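PDB 3CTK: rRNA N-glycosidase from Bougainvillea spectabilis, which belongs to the ribosome-inactivating proteins, a family widespread in plants, and has their mixed alpha/beta fold. Local coordinates for residues N2-N7 / Q19-E24; R46-D51 / V62-T67; F6-A11 / V50-T55; C32-T37 / G242-K247; Y133-S138 / L157-M162. All coordinates share one frame; numbering follows the deposited sequence.

Interaction 1 (N2-N7 / Q19-E24); sequences NTVSFN and QDLRNE
N2 and E24 meet at the edge of this strand-on-helix contact, where N2 ND2 donates to E24 OE2 at 2.9 Å with an N-H...O angle of 159°. The acceptor lies close to the amide plane of N2, while the donor reaches OE2 on its syn side, somewhat out of the carboxylate plane; amide and carboxylate are turned 68° against each other. The glutamate gets there by folding: CG stands beside its own backbone N, and the chain bends at chi2 (-67°), bringing the carboxylate to N2. That fold also lays E24 CG against V4 CG1, 4.0 Å away, so that one side chain offers methylene to the valine and charge to the asparagine. V4 points at the helix, and both branches touch it: CG1 lies over the D20-L21 backbone, 4.3 Å from L21 CA, and CG2 faces L21 CD1 at 4.4 Å. L21 itself leads on to V163 and A167 of helix 149-168. Strand 3-7 and the helical segment 19-24 run nearly antiparallel, as expected in a beta-alpha-beta unit. The chemistry is graded: a buried valine-leucine contact inside, and at its margin a charge-assisted amide-carboxylate bond that would hold the bent glutamate over the valine.

Interaction 2 (R46-D51 / V62-T67); sequences RFVLVD and VAIDVT
R46 grips D65 side-on with two nitrogens: NE donates to OD1 at 2.8 Å and NH2 to OD2 at 2.9 Å, a two-bond salt bridge in which each oxygen takes one N-H of the arginine. The fit is not coplanar, the guanidinium and carboxylate planes standing 53° apart; OD2 uses its syn lone pair, whereas OD1 is approached by NE from above the carboxylate plane. OD1 carries two further donors from its own segment, T67 OG1 at 2.7 Å and T67 N at 3.0 Å, the latter closing an Asx turn as the strand ends. The backbones of strands 47-53 and 59-65 pair antiparallel. V48 with I64 and V50 with V62 are hydrogen-bonded pairs, each satisfied in both directions, and V66 N adds a bond to R46 O at 3.0 Å beyond the last pair. On one face V48 CG1 packs on I64 CB at 3.7 Å and V50 CG2 meets I64 CD1, under helix 14-25; on the other L49 CD2 covers A63 CB at 4.0 Å. Three donors on one carboxylate oxygen of a buried aspartate, with an arginine beside it, would probably stabilise the charged form and fix the turn at the end of the hairpin's second strand.

Interaction 3 (F6-A11 / V50-T55); sequences FNLGEA and VDITTT
F6 and N7 lie parallel to I52 and T53, joined by a run of backbone bonds: F6 N to D51 O at 2.9 Å, T53 N to F6 O at 3.1 Å, and L8 N to T53 O at 2.8 Å. The last carries the ladder one residue past the strand end. I52 CA adds a C-H...O contact to F6 O. Side chains close over both faces. On one, L8 CG and CD2 each rest 3.9 Å from I52 CG2; L8 has CG beside its backbone N (chi1 -57°), which brings CG to both I52 CG2 and T53 O. On the other, the amide of N7 crosses T53, its ND2 3.9 Å from both CB and CG2. Farther along, T55 CG2 touches G9 CA at 3.6 Å.

What positions these groups is largely the turn. N7 OD1 accepts from G9 N at 2.7 Å, an Asx turn, while E10 N returns to N7 O in a type I beta turn from N7 to E10. With OD1 so engaged, ND2 is directed at a water that it reaches at 3.3 Å and that donates to T54 O, bridging the two segments where they leave the sheet. In the next shell T53 OG1 bonds T59 and T54 OG1 bonds S56, T55 OG1 bonds E136 of helix 132-142, and L8 packs on the same helix. Strands 3-7 and 47-53, linked through helix 14-25, are the parallel pair of a beta-alpha-beta crossover, here at the edge of the six-stranded mixed sheet of the ribosome-inactivating protein fold.

Interaction 4 (C32-T37 / G242-K247); sequences CQLPVT and GILKFK
T37 holds OG1 between its backbone N and carbonyl carbon (chi1 65°), which turns the hydroxyl toward F246 and leaves CG2 facing I243. I243 answers with an extended chain, CG1 opposite its own N (chi1 -179°), so that CD1 comes to 3.6 Å from T37 CG2, the two side chains standing roughly perpendicular. CG1 of the same isoleucine lies against P35, 3.9 Å from P35 CB. F246 N points at T37 OG1 in a weak bond of 3.1 Å, with the oxygen near the plane of the phenyl ring at its edge; that hydroxyl also bonds the carbonyl of T67.

Firmer bonds join the backbones. L244 N donates to P35 O at 2.9 Å, almost straight at 175° though tilted out of the carbonyl plane, and T37 N returns to L244 O at 3.0 Å. V36 sits between them, its CA making a C-H...O contact with L244 O, and its CG1 reaches F246 CA at 3.7 Å. L244 extends toward L34, their CD1 methyls 4.1 Å apart, and goes on to V31 and to S202 and I205 of helix 198-208. K245 points away from the 32-37 segment, its CG over one face of the F246 ring, near the rim.

Close by in the chain, the C32-C212 disulfide makes a covalent link from the same loop to the C-terminal part of the protein. Neither segment belongs to a regular strand: V36 and L244 form a single isolated beta bridge, which ties the loop between helix 14-25 and strand 47-53 to the C-terminal tail.

Interaction 5 (Y133-S138 / L157-M162); sequences YKLEFS and LIVIQM
L135 and I158 form the middle of this helix pair, lying alongside and running in opposite senses so that L135 CD1 and I158 CG2 come within 3.8 Å. L135 is the bump from helix 132-142. Its CG lies opposite the backbone N (chi1 176°), sending CD1 into the hollow between I158 and V159, where V159 CB is 4.1 Å away. The base of the same side chain is filled in from the next turn: M162, extended as far as its sulfur and then bent at the terminal methyl, sets SD 4.1 Å from L135 CB. I158 is the bump in the other direction. CG2 goes to L135, while CD1 enters a shallow hollow framed by K134 O and S138 CB, each 4.0 Å off. S138 CB forms one wall of it. The serine hydroxyl turns back to L135 O at 2.7 Å, so its polar end is bonded within its own helix.

The axes of helical segments 133-138 and 157-162 stand at 140° and approach to 9.9 Å. F155, one turn before V159, also touches L135 and S138. Across the two segments, then, contact rests mostly on aliphatic carbon, with one thioether sulfur, S138 bonded within its own helix and K134 at the rim paired with E129; cohesion should come from shape fit and burial of apolar surface, not from directional bonds.

Interactions 1, 2 and 3 build on one sheet: strand 3-7 serves 1 and 3, strand 47-53 serves 2 and 3, and V4 packs on V50 where they join. Helix 14-25 of interaction 1 lies between these strands in sequence. Interaction 5, whose centre is about 11 Å from that of interaction 3, brings in helices 132-142 and 149-168; E136 bonds T55, and V159 packs on I52. Interaction 4 lies across the chain's centre from interaction 5, about 25 Å between centres, yet meets interaction 2 where T37 bonds T67 and interaction 1 where R22 packs on G242. Its segments, 205 residues apart, enclose 2 and 5, so the chain's end returns to the N-terminal part.

Interaction 1 (N2-N7 / Q19-E24)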
# COMPACT_ATOMS: atom_id res chain seq x y z
N ASN A 2 -13.69 4.28 8.21
CA ASN A 2 -12.90 5.40 8.70
C ASN A 2 -12.00 5.94 7.60
O ASN A 2 -11.68 5.23 6.65
CB ASN A 2 -12.03 4.98 9.90
CG ASN A 2 -12.86 4.48 11.07
OD1 ASN A 2 -13.96 4.96 11.32
ND2 ASN A 2 -12.31 3.52 11.80
N THR A 3 -11.59 7.19 7.74
CA THR A 3 -10.74 7.85 6.76
C THR A 3 -9.49 8.45 7.40
O THR A 3 -9.54 9.02 8.49
CB THR A 3 -11.49 9.01 6.05
OG1 THR A 3 -12.63 8.49 5.36
CG2 THR A 3 -10.57 9.71 5.06
N VAL A 4 -8.36 8.31 6.71
CA VAL A 4 -7.10 8.88 7.15
C VAL A 4 -6.73 9.79 5.98
O VAL A 4 -6.95 9.43 4.83
CB VAL A 4 -6.00 7.81 7.35
CG1 VAL A 4 -6.39 6.89 8.51
CG2 VAL A 4 -5.82 7.00 6.07
N SER A 5 -6.20 10.98 6.27
CA SER A 5 -5.88 11.91 5.19
C SER A 5 -4.42 12.34 5.09
O SER A 5 -3.70 12.39 6.08
CB SER A 5 -6.76 13.16 5.32
OG SER A 5 -8.13 12.83 5.29
N PHE A 6 -4.01 12.67 3.86
CA PHE A 6 -2.66 13.12 3.59
C PHE A 6 -2.68 14.17 2.47
O PHE A 6 -3.12 13.89 1.36
CB PHE A 6 -1.78 11.94 3.17
CG PHE A 6 -0.34 12.30 2.95
CD1 PHE A 6 0.36 13.08 3.87
CD2 PHE A 6 0.34 11.85 1.82
CE1 PHE A 6 1.70 13.40 3.68
CE2 PHE A 6 1.69 12.16 1.61
CZ PHE A 6 2.37 12.94 2.55
N ASN A 7 -2.22 15.37 2.79
CA ASN A 7 -2.17 16.45 1.80
C ASN A 7 -0.74 16.51 1.27
O ASN A 7 0.21 16.65 2.05
CB ASN A 7 -2.56 17.78 2.44
CG ASN A 7 -2.63 18.91 1.43
OD1 ASN A 7 -1.61 19.32 0.88
ND2 ASN A 7 -3.84 19.40 1.17
N GLN A 19 1.45 6.23 10.53
CA GLN A 19 1.17 5.64 11.83
C GLN A 19 -0.34 5.57 12.05
O GLN A 19 -0.84 4.58 12.60
CB GLN A 19 1.82 6.44 12.96
CG GLN A 19 1.57 5.84 14.34
CD GLN A 19 2.04 4.40 14.45
OE1 GLN A 19 1.25 3.50 14.74
NE2 GLN A 19 3.33 4.18 14.23
N ASP A 20 -1.07 6.59 11.62
CA ASP A 20 -2.52 6.58 11.79
C ASP A 20 -3.16 5.47 10.96
O ASP A 20 -4.15 4.87 11.37
CB ASP A 20 -3.13 7.94 11.42
CG ASP A 20 -2.78 9.04 12.42
OD1 ASP A 20 -2.47 8.71 13.59
OD2 ASP A 20 -2.81 10.23 12.03
N LEU A 21 -2.58 5.19 9.79
CA LEU A 21 -3.09 4.12 8.93
C LEU A 21 -2.84 2.77 9.60
O LEU A 21 -3.70 1.90 9.61
CB LEU A 21 -2.43 4.17 7.55
CG LEU A 21 -2.75 3.04 6.56
CD1 LEU A 21 -4.26 2.87 6.39
CD2 LEU A 21 -2.10 3.36 5.22
N ARG A 22 -1.65 2.60 10.18
CA ARG A 22 -1.34 1.34 10.86
C ARG A 22 -2.32 1.12 12.02
O ARG A 22 -2.72 -0.01 12.28
CB ARG A 22 0.09 1.35 11.41
CG ARG A 22 1.17 1.20 10.36
CD ARG A 22 2.57 1.26 10.98
NE ARG A 22 3.60 1.21 9.94
CZ ARG A 22 4.71 1.93 9.95
NH1 ARG A 22 4.97 2.76 10.95
NH2 ARG A 22 5.57 1.83 8.94
N ASN A 23 -2.69 2.19 12.71
CA ASN A 23 -3.62 2.09 13.83
C ASN A 23 -4.97 1.53 13.36
O ASN A 23 -5.62 0.78 14.08
CB ASN A 23 -3.83 3.47 14.47
CG ASN A 23 -2.62 3.93 15.27
OD1 ASN A 23 -2.56 5.09 15.70
ND2 ASN A 23 -1.66 3.04 15.49
N GLU A 24 -5.37 1.90 12.16
CA GLU A 24 -6.64 1.43 11.59
C GLU A 24 -6.54 -0.04 11.16
O GLU A 24 -7.53 -0.77 11.19
CB GLU A 24 -7.03 2.28 10.38
CG GLU A 24 -7.34 3.72 10.72
CD GLU A 24 -8.59 3.87 11.55
OE1 GLU A 24 -8.75 4.93 12.20
OE2 GLU A 24 -9.43 2.94 11.55

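Interaction 2 (R46-D51 / V62-T67)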
# COMPACT_ATOMS: atom_id res chain seq x y z
N ARG A 46 -14.61 -3.57 6.81
CA ARG A 46 -13.68 -4.18 5.87
C ARG A 46 -12.70 -3.24 5.18
O ARG A 46 -11.63 -3.67 4.77
CB ARG A 46 -14.49 -4.97 4.83
CG ARG A 46 -13.67 -5.74 3.79
CD ARG A 46 -12.78 -6.81 4.42
NE ARG A 46 -12.06 -7.56 3.40
CZ ARG A 46 -12.59 -8.54 2.67
NH1 ARG A 46 -13.85 -8.90 2.86
NH2 ARG A 46 -11.87 -9.14 1.73
N PHE A 47 -13.05 -1.96 5.05
CA PHE A 47 -12.16 -1.02 4.37
C PHE A 47 -11.82 0.25 5.13
O PHE A 47 -12.56 0.68 6.01
CB PHE A 47 -12.76 -0.59 3.02
CG PHE A 47 -13.11 -1.74 2.11
CD1 PHE A 47 -14.43 -2.17 2.01
CD2 PHE A 47 -12.13 -2.39 1.38
CE1 PHE A 47 -14.76 -3.25 1.19
CE2 PHE A 47 -12.45 -3.47 0.56
CZ PHE A 47 -13.77 -3.90 0.46
N VAL A 48 -10.67 0.83 4.79
CA VAL A 48 -10.25 2.09 5.37
C VAL A 48 -10.03 2.98 4.15
O VAL A 48 -9.51 2.52 3.13
CB VAL A 48 -8.93 1.97 6.18
CG1 VAL A 48 -7.82 1.39 5.33
CG2 VAL A 48 -8.53 3.35 6.72
N LEU A 49 -10.44 4.24 4.24
CA LEU A 49 -10.29 5.16 3.13
C LEU A 49 -9.12 6.12 3.35
O LEU A 49 -8.93 6.63 4.45
CB LEU A 49 -11.59 5.94 2.93
CG LEU A 49 -12.84 5.06 2.78
CD1 LEU A 49 -14.10 5.91 2.74
CD2 LEU A 49 -12.72 4.22 1.52
N VAL A 50 -8.35 6.34 2.30
CA VAL A 50 -7.19 7.22 2.35
C VAL A 50 -7.41 8.39 1.39
O VAL A 50 -7.36 8.22 0.17
CB VAL A 50 -5.90 6.47 1.96
CG1 VAL A 50 -4.71 7.43 1.93
CG2 VAL A 50 -5.64 5.35 2.96
N ASP A 51 -7.65 9.57 1.95
CA ASP A 51 -7.89 10.78 1.15
C ASP A 51 -6.58 11.49 0.85
O ASP A 51 -5.94 12.04 1.75
CB ASP A 51 -8.82 11.73 1.90
CG ASP A 51 -10.27 11.30 1.86
OD1 ASP A 51 -10.54 10.14 1.49
OD2 ASP A 51 -11.14 12.13 2.19
N VAL A 62 -8.74 6.72 -1.86
CA VAL A 62 -8.29 5.36 -2.12
C VAL A 62 -8.79 4.37 -1.07
O VAL A 62 -8.63 4.59 0.13
CB VAL A 62 -6.74 5.32 -2.16
CG1 VAL A 62 -6.25 3.93 -2.55
CG2 VAL A 62 -6.23 6.37 -3.14
N ALA A 63 -9.39 3.28 -1.53
CA ALA A 63 -9.92 2.26 -0.62
C ALA A 63 -8.93 1.12 -0.41
O ALA A 63 -8.40 0.57 -1.36
CB ALA A 63 -11.23 1.71 -1.17
N ILE A 64 -8.70 0.78 0.86
CA ILE A 64 -7.78 -0.29 1.22
C ILE A 64 -8.48 -1.37 2.05
O ILE A 64 -9.19 -1.07 3.01
CB ILE A 64 -6.58 0.27 2.02
CG1 ILE A 64 -5.74 1.18 1.12
CG2 ILE A 64 -5.73 -0.88 2.59
CD1 ILE A 64 -4.55 1.82 1.82
N ASP A 65 -8.28 -2.63 1.66
CA ASP A 65 -8.85 -3.79 2.35
C ASP A 65 -8.03 -3.96 3.63
O ASP A 65 -6.84 -4.21 3.56
CB ASP A 65 -8.68 -5.02 1.45
CG ASP A 65 -9.39 -6.25 1.98
OD1 ASP A 65 -9.49 -6.41 3.21
OD2 ASP A 65 -9.85 -7.07 1.16
N VAL A 66 -8.67 -3.83 4.80
CA VAL A 66 -7.92 -3.94 6.05
C VAL A 66 -7.38 -5.32 6.37
O VAL A 66 -6.49 -5.46 7.21
CB VAL A 66 -8.74 -3.45 7.27
CG1 VAL A 66 -9.23 -2.03 7.03
CG2 VAL A 66 -9.90 -4.41 7.54
N THR A 67 -7.91 -6.35 5.72
CA THR A 67 -7.44 -7.71 6.01
C THR A 67 -6.07 -7.99 5.42
O THR A 67 -5.28 -8.73 6.00
CB THR A 67 -8.44 -8.78 5.51
OG1 THR A 67 -8.49 -8.77 4.07
CG2 THR A 67 -9.84 -8.52 6.06

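Interaction 3 (F6-A11 / V50-T55)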
# COMPACT_ATOMS: atom_id res chain seq x y z
N PHE A 6 -4.01 12.67 3.86
CA PHE A 6 -2.66 13.12 3.59
C PHE A 6 -2.68 14.17 2.47
O PHE A 6 -3.12 13.89 1.36
CB PHE A 6 -1.78 11.94 3.17
CG PHE A 6 -0.34 12.30 2.95
CD1 PHE A 6 0.36 13.08 3.87
CD2 PHE A 6 0.34 11.85 1.82
CE1 PHE A 6 1.70 13.40 3.68
CE2 PHE A 6 1.69 12.16 1.61
CZ PHE A 6 2.37 12.94 2.55
N ASN A 7 -2.22 15.37 2.79
CA ASN A 7 -2.17 16.45 1.80
C ASN A 7 -0.74 16.51 1.27
O ASN A 7 0.21 16.65 2.05
CB ASN A 7 -2.56 17.78 2.44
CG ASN A 7 -2.63 18.91 1.43
OD1 ASN A 7 -1.61 19.32 0.88
ND2 ASN A 7 -3.84 19.40 1.17
N LEU A 8 -0.59 16.41 -0.05
CA LEU A 8 0.73 16.41 -0.66
C LEU A 8 1.50 17.73 -0.55
O LEU A 8 2.65 17.82 -0.95
CB LEU A 8 0.62 15.98 -2.13
CG LEU A 8 -0.03 14.61 -2.35
CD1 LEU A 8 0.04 14.24 -3.82
CD2 LEU A 8 0.68 13.56 -1.50
N GLY A 9 0.84 18.75 0.00
CA GLY A 9 1.49 20.03 0.19
C GLY A 9 2.09 20.10 1.59
O GLY A 9 2.72 21.09 1.96
N GLU A 10 1.87 19.04 2.37
CA GLU A 10 2.37 18.96 3.74
C GLU A 10 3.12 17.64 3.90
O GLU A 10 2.77 16.82 4.75
CB GLU A 10 1.21 18.99 4.74
CG GLU A 10 0.06 19.90 4.35
CD GLU A 10 -1.03 19.93 5.40
OE1 GLU A 10 -1.33 18.86 5.98
OE2 GLU A 10 -1.60 21.02 5.65
N ALA A 11 4.16 17.45 3.09
CA ALA A 11 4.93 16.21 3.12
C ALA A 11 5.43 15.79 4.50
O ALA A 11 5.51 14.60 4.80
CB ALA A 11 6.10 16.31 2.15
N VAL A 50 -8.35 6.34 2.30
CA VAL A 50 -7.19 7.22 2.35
C VAL A 50 -7.41 8.39 1.39
O VAL A 50 -7.36 8.22 0.17
CB VAL A 50 -5.90 6.47 1.96
CG1 VAL A 50 -4.71 7.43 1.93
CG2 VAL A 50 -5.64 5.35 2.96
N ASP A 51 -7.65 9.57 1.95
CA ASP A 51 -7.89 10.78 1.15
C ASP A 51 -6.58 11.49 0.85
O ASP A 51 -5.94 12.04 1.75
CB ASP A 51 -8.82 11.73 1.90
CG ASP A 51 -10.27 11.30 1.86
OD1 ASP A 51 -10.54 10.14 1.49
OD2 ASP A 51 -11.14 12.13 2.19
N ILE A 52 -6.19 11.48 -0.42
CA ILE A 52 -4.95 12.14 -0.85
C ILE A 52 -5.31 13.38 -1.65
O ILE A 52 -5.99 13.29 -2.67
CB ILE A 52 -4.10 11.21 -1.72
CG1 ILE A 52 -3.82 9.91 -0.96
CG2 ILE A 52 -2.79 11.90 -2.11
CD1 ILE A 52 -3.18 8.83 -1.81
N THR A 53 -4.84 14.54 -1.19
CA THR A 53 -5.13 15.80 -1.85
C THR A 53 -3.85 16.44 -2.40
O THR A 53 -2.84 16.51 -1.71
CB THR A 53 -5.80 16.79 -0.88
OG1 THR A 53 -6.98 16.20 -0.33
CG2 THR A 53 -6.18 18.07 -1.62
N THR A 54 -3.92 16.90 -3.65
CA THR A 54 -2.77 17.53 -4.31
C THR A 54 -2.69 19.02 -3.98
O THR A 54 -3.64 19.59 -3.45
CB THR A 54 -2.87 17.39 -5.84
OG1 THR A 54 -4.03 18.11 -6.30
CG2 THR A 54 -3.00 15.92 -6.23
N THR A 55 -1.57 19.64 -4.31
CA THR A 55 -1.43 21.07 -4.07
C THR A 55 -2.35 21.81 -5.04
O THR A 55 -2.66 22.98 -4.86
CB THR A 55 0.02 21.57 -4.28
OG1 THR A 55 0.44 21.29 -5.62
CG2 THR A 55 0.96 20.89 -3.30
O HOH W 1 -4.03 21.36 -1.44

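Interaction 4 (C32-T37 / G242-K247)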
# COMPACT_ATOMS: atom_id res chain seq x y z
N CYS A 32 4.88 -11.17 18.80
CA CYS A 32 6.25 -10.68 18.98
C CYS A 32 6.27 -9.15 19.07
O CYS A 32 7.14 -8.49 18.48
CB CYS A 32 7.15 -11.18 17.84
SG CYS A 32 7.29 -13.00 17.69
N GLN A 33 5.31 -8.60 19.80
CA GLN A 33 5.20 -7.15 20.01
C GLN A 33 4.99 -6.33 18.74
O GLN A 33 5.37 -5.16 18.69
CB GLN A 33 6.43 -6.64 20.75
CG GLN A 33 6.59 -7.21 22.15
CD GLN A 33 7.87 -6.76 22.81
OE1 GLN A 33 8.97 -7.14 22.40
NE2 GLN A 33 7.74 -5.95 23.85
N LEU A 34 4.40 -6.95 17.72
CA LEU A 34 4.13 -6.28 16.45
C LEU A 34 2.64 -6.37 16.11
O LEU A 34 1.97 -7.34 16.46
CB LEU A 34 4.93 -6.95 15.32
CG LEU A 34 6.45 -6.81 15.36
CD1 LEU A 34 7.07 -7.76 14.34
CD2 LEU A 34 6.84 -5.37 15.06
N PRO A 35 2.10 -5.34 15.44
CA PRO A 35 0.69 -5.29 15.05
C PRO A 35 0.42 -6.38 14.00
O PRO A 35 1.33 -6.79 13.28
CB PRO A 35 0.53 -3.88 14.47
CG PRO A 35 1.67 -3.11 15.10
CD PRO A 35 2.79 -4.10 15.04
N VAL A 36 -0.83 -6.84 13.93
CA VAL A 36 -1.22 -7.88 12.98
C VAL A 36 -2.61 -7.57 12.43
O VAL A 36 -3.47 -7.06 13.15
CB VAL A 36 -1.25 -9.27 13.67
CG1 VAL A 36 -1.64 -10.36 12.66
CG2 VAL A 36 0.09 -9.58 14.31
N THR A 37 -2.83 -7.86 11.14
CA THR A 37 -4.15 -7.61 10.54
C THR A 37 -5.08 -8.79 10.84
O THR A 37 -4.64 -9.84 11.30
CB THR A 37 -4.07 -7.46 9.00
OG1 THR A 37 -3.64 -8.69 8.41
CG2 THR A 37 -3.10 -6.34 8.60
N GLY A 242 6.25 -2.91 9.97
CA GLY A 242 5.25 -1.95 10.42
C GLY A 242 4.01 -2.67 10.93
O GLY A 242 3.48 -2.35 12.00
N ILE A 243 3.55 -3.65 10.16
CA ILE A 243 2.39 -4.46 10.55
C ILE A 243 2.46 -5.77 9.78
O ILE A 243 2.82 -5.79 8.60
CB ILE A 243 1.04 -3.74 10.26
CG1 ILE A 243 -0.12 -4.63 10.72
CG2 ILE A 243 0.91 -3.44 8.77
CD1 ILE A 243 -1.48 -3.92 10.73
N LEU A 244 2.15 -6.87 10.47
CA LEU A 244 2.20 -8.20 9.87
C LEU A 244 0.86 -8.68 9.33
O LEU A 244 -0.20 -8.22 9.76
CB LEU A 244 2.69 -9.24 10.89
CG LEU A 244 4.01 -8.98 11.62
CD1 LEU A 244 4.32 -10.17 12.51
CD2 LEU A 244 5.13 -8.76 10.62
N LYS A 245 0.92 -9.63 8.40
CA LYS A 245 -0.28 -10.21 7.83
C LYS A 245 -0.84 -11.21 8.84
O LYS A 245 -0.09 -11.79 9.63
CB LYS A 245 0.04 -10.93 6.52
CG LYS A 245 -1.19 -11.56 5.83
CD LYS A 245 -0.81 -12.28 4.53
CE LYS A 245 -0.08 -13.59 4.79
NZ LYS A 245 -0.95 -14.59 5.48
N PHE A 246 -2.15 -11.39 8.81
CA PHE A 246 -2.85 -12.30 9.71
C PHE A 246 -2.29 -13.72 9.65
O PHE A 246 -1.52 -14.03 8.73
CB PHE A 246 -4.33 -12.37 9.34
CG PHE A 246 -4.58 -12.75 7.89
CD1 PHE A 246 -4.89 -11.78 6.94
CD2 PHE A 246 -4.48 -14.08 7.48
CE1 PHE A 246 -5.09 -12.12 5.59
CE2 PHE A 246 -4.67 -14.43 6.13
CZ PHE A 246 -4.98 -13.45 5.19
N LYS A 247 -2.68 -14.55 10.62
CA LYS A 247 -2.29 -15.96 10.72
C LYS A 247 -1.84 -16.47 12.09
O LYS A 247 -1.43 -15.71 12.95
CB LYS A 247 -1.20 -16.28 9.73
CG LYS A 247 -1.69 -16.96 8.46
CD LYS A 247 -2.37 -18.26 8.79
CE LYS A 247 -2.61 -19.07 7.54
NZ LYS A 247 -2.99 -20.46 7.91

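Interaction 5 (Y133-S138 / L157-M162)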
# COMPACT_ATOMS: atom_id res chain seq x y z
N TYR A 133 5.85 14.49 -5.09
CA TYR A 133 5.64 15.23 -6.33
C TYR A 133 5.22 14.30 -7.46
O TYR A 133 4.34 14.62 -8.26
CB TYR A 133 6.91 15.98 -6.74
CG TYR A 133 6.67 17.00 -7.83
CD1 TYR A 133 6.04 18.21 -7.55
CD2 TYR A 133 7.04 16.74 -9.16
CE1 TYR A 133 5.78 19.14 -8.56
CE2 TYR A 133 6.78 17.66 -10.17
CZ TYR A 133 6.14 18.86 -9.87
OH TYR A 133 5.87 19.76 -10.87
N LYS A 134 5.87 13.14 -7.53
CA LYS A 134 5.55 12.16 -8.56
C LYS A 134 4.13 11.64 -8.34
O LYS A 134 3.40 11.41 -9.30
CB LYS A 134 6.55 11.00 -8.52
CG LYS A 134 7.97 11.41 -8.90
CD LYS A 134 8.06 11.90 -10.34
CE LYS A 134 9.49 12.28 -10.70
NZ LYS A 134 9.61 12.74 -12.11
N LEU A 135 3.75 11.44 -7.08
CA LEU A 135 2.40 10.95 -6.79
C LEU A 135 1.40 12.01 -7.25
O LEU A 135 0.41 11.68 -7.90
CB LEU A 135 2.24 10.67 -5.30
CG LEU A 135 0.84 10.24 -4.82
CD1 LEU A 135 0.39 8.99 -5.55
CD2 LEU A 135 0.87 10.01 -3.32
N GLU A 136 1.67 13.27 -6.95
CA GLU A 136 0.76 14.33 -7.37
C GLU A 136 0.65 14.38 -8.89
O GLU A 136 -0.44 14.57 -9.43
CB GLU A 136 1.20 15.70 -6.83
CG GLU A 136 0.45 16.87 -7.46
CD GLU A 136 0.32 18.06 -6.54
OE1 GLU A 136 -0.11 19.14 -7.03
OE2 GLU A 136 0.63 17.93 -5.34
N PHE A 137 1.77 14.20 -9.58
CA PHE A 137 1.77 14.22 -11.04
C PHE A 137 0.87 13.11 -11.60
O PHE A 137 0.13 13.33 -12.55
CB PHE A 137 3.19 14.04 -11.58
CG PHE A 137 3.28 14.16 -13.08
CD1 PHE A 137 3.46 15.39 -13.69
CD2 PHE A 137 3.14 13.03 -13.88
CE1 PHE A 137 3.52 15.51 -15.07
CE2 PHE A 137 3.19 13.13 -15.27
CZ PHE A 137 3.38 14.37 -15.87
N SER A 138 0.95 11.92 -11.00
CA SER A 138 0.15 10.80 -11.47
C SER A 138 -1.34 11.04 -11.22
O SER A 138 -2.19 10.60 -12.00
CB SER A 138 0.59 9.49 -10.81
OG SER A 138 0.29 9.48 -9.42
N LEU A 157 0.68 1.93 -9.03
CA LEU A 157 2.03 1.50 -8.67
C LEU A 157 2.66 2.45 -7.66
O LEU A 157 3.30 2.02 -6.70
CB LEU A 157 2.92 1.40 -9.91
CG LEU A 157 2.60 0.21 -10.83
CD1 LEU A 157 3.38 0.31 -12.13
CD2 LEU A 157 2.95 -1.08 -10.10
N ILE A 158 2.48 3.75 -7.88
CA ILE A 158 3.06 4.74 -6.98
C ILE A 158 2.36 4.77 -5.62
O ILE A 158 3.01 4.68 -4.58
CB ILE A 158 3.02 6.15 -7.62
CG1 ILE A 158 3.86 6.15 -8.90
CG2 ILE A 158 3.55 7.19 -6.63
CD1 ILE A 158 3.78 7.43 -9.71
N VAL A 159 1.03 4.86 -5.62
CA VAL A 159 0.30 4.93 -4.36
C VAL A 159 0.38 3.65 -3.52
O VAL A 159 0.44 3.72 -2.29
CB VAL A 159 -1.18 5.32 -4.60
CG1 VAL A 159 -2.00 4.11 -5.00
CG2 VAL A 159 -1.75 5.98 -3.34
N ILE A 160 0.38 2.49 -4.17
CA ILE A 160 0.46 1.23 -3.43
C ILE A 160 1.77 1.15 -2.65
O ILE A 160 1.79 0.73 -1.49
CB ILE A 160 0.34 0.01 -4.38
CG1 ILE A 160 -1.10 -0.12 -4.88
CG2 ILE A 160 0.78 -1.25 -3.65
CD1 ILE A 160 -1.30 -1.17 -5.96
N GLN A 161 2.87 1.55 -3.28
CA GLN A 161 4.16 1.50 -2.60
C GLN A 161 4.33 2.58 -1.53
O GLN A 161 4.87 2.31 -0.46
CB GLN A 161 5.29 1.59 -3.63
CG GLN A 161 5.23 0.52 -4.71
CD GLN A 161 6.44 0.57 -5.61
OE1 GLN A 161 7.53 0.14 -5.23
NE2 GLN A 161 6.26 1.10 -6.82
N MET A 162 3.86 3.79 -1.81
CA MET A 162 3.98 4.88 -0.84
C MET A 162 3.02 4.80 0.33
O MET A 162 3.26 5.40 1.38
CB MET A 162 3.81 6.24 -1.54
CG MET A 162 4.93 6.59 -2.50
SD MET A 162 4.74 8.24 -3.22
CE MET A 162 5.06 9.29 -1.77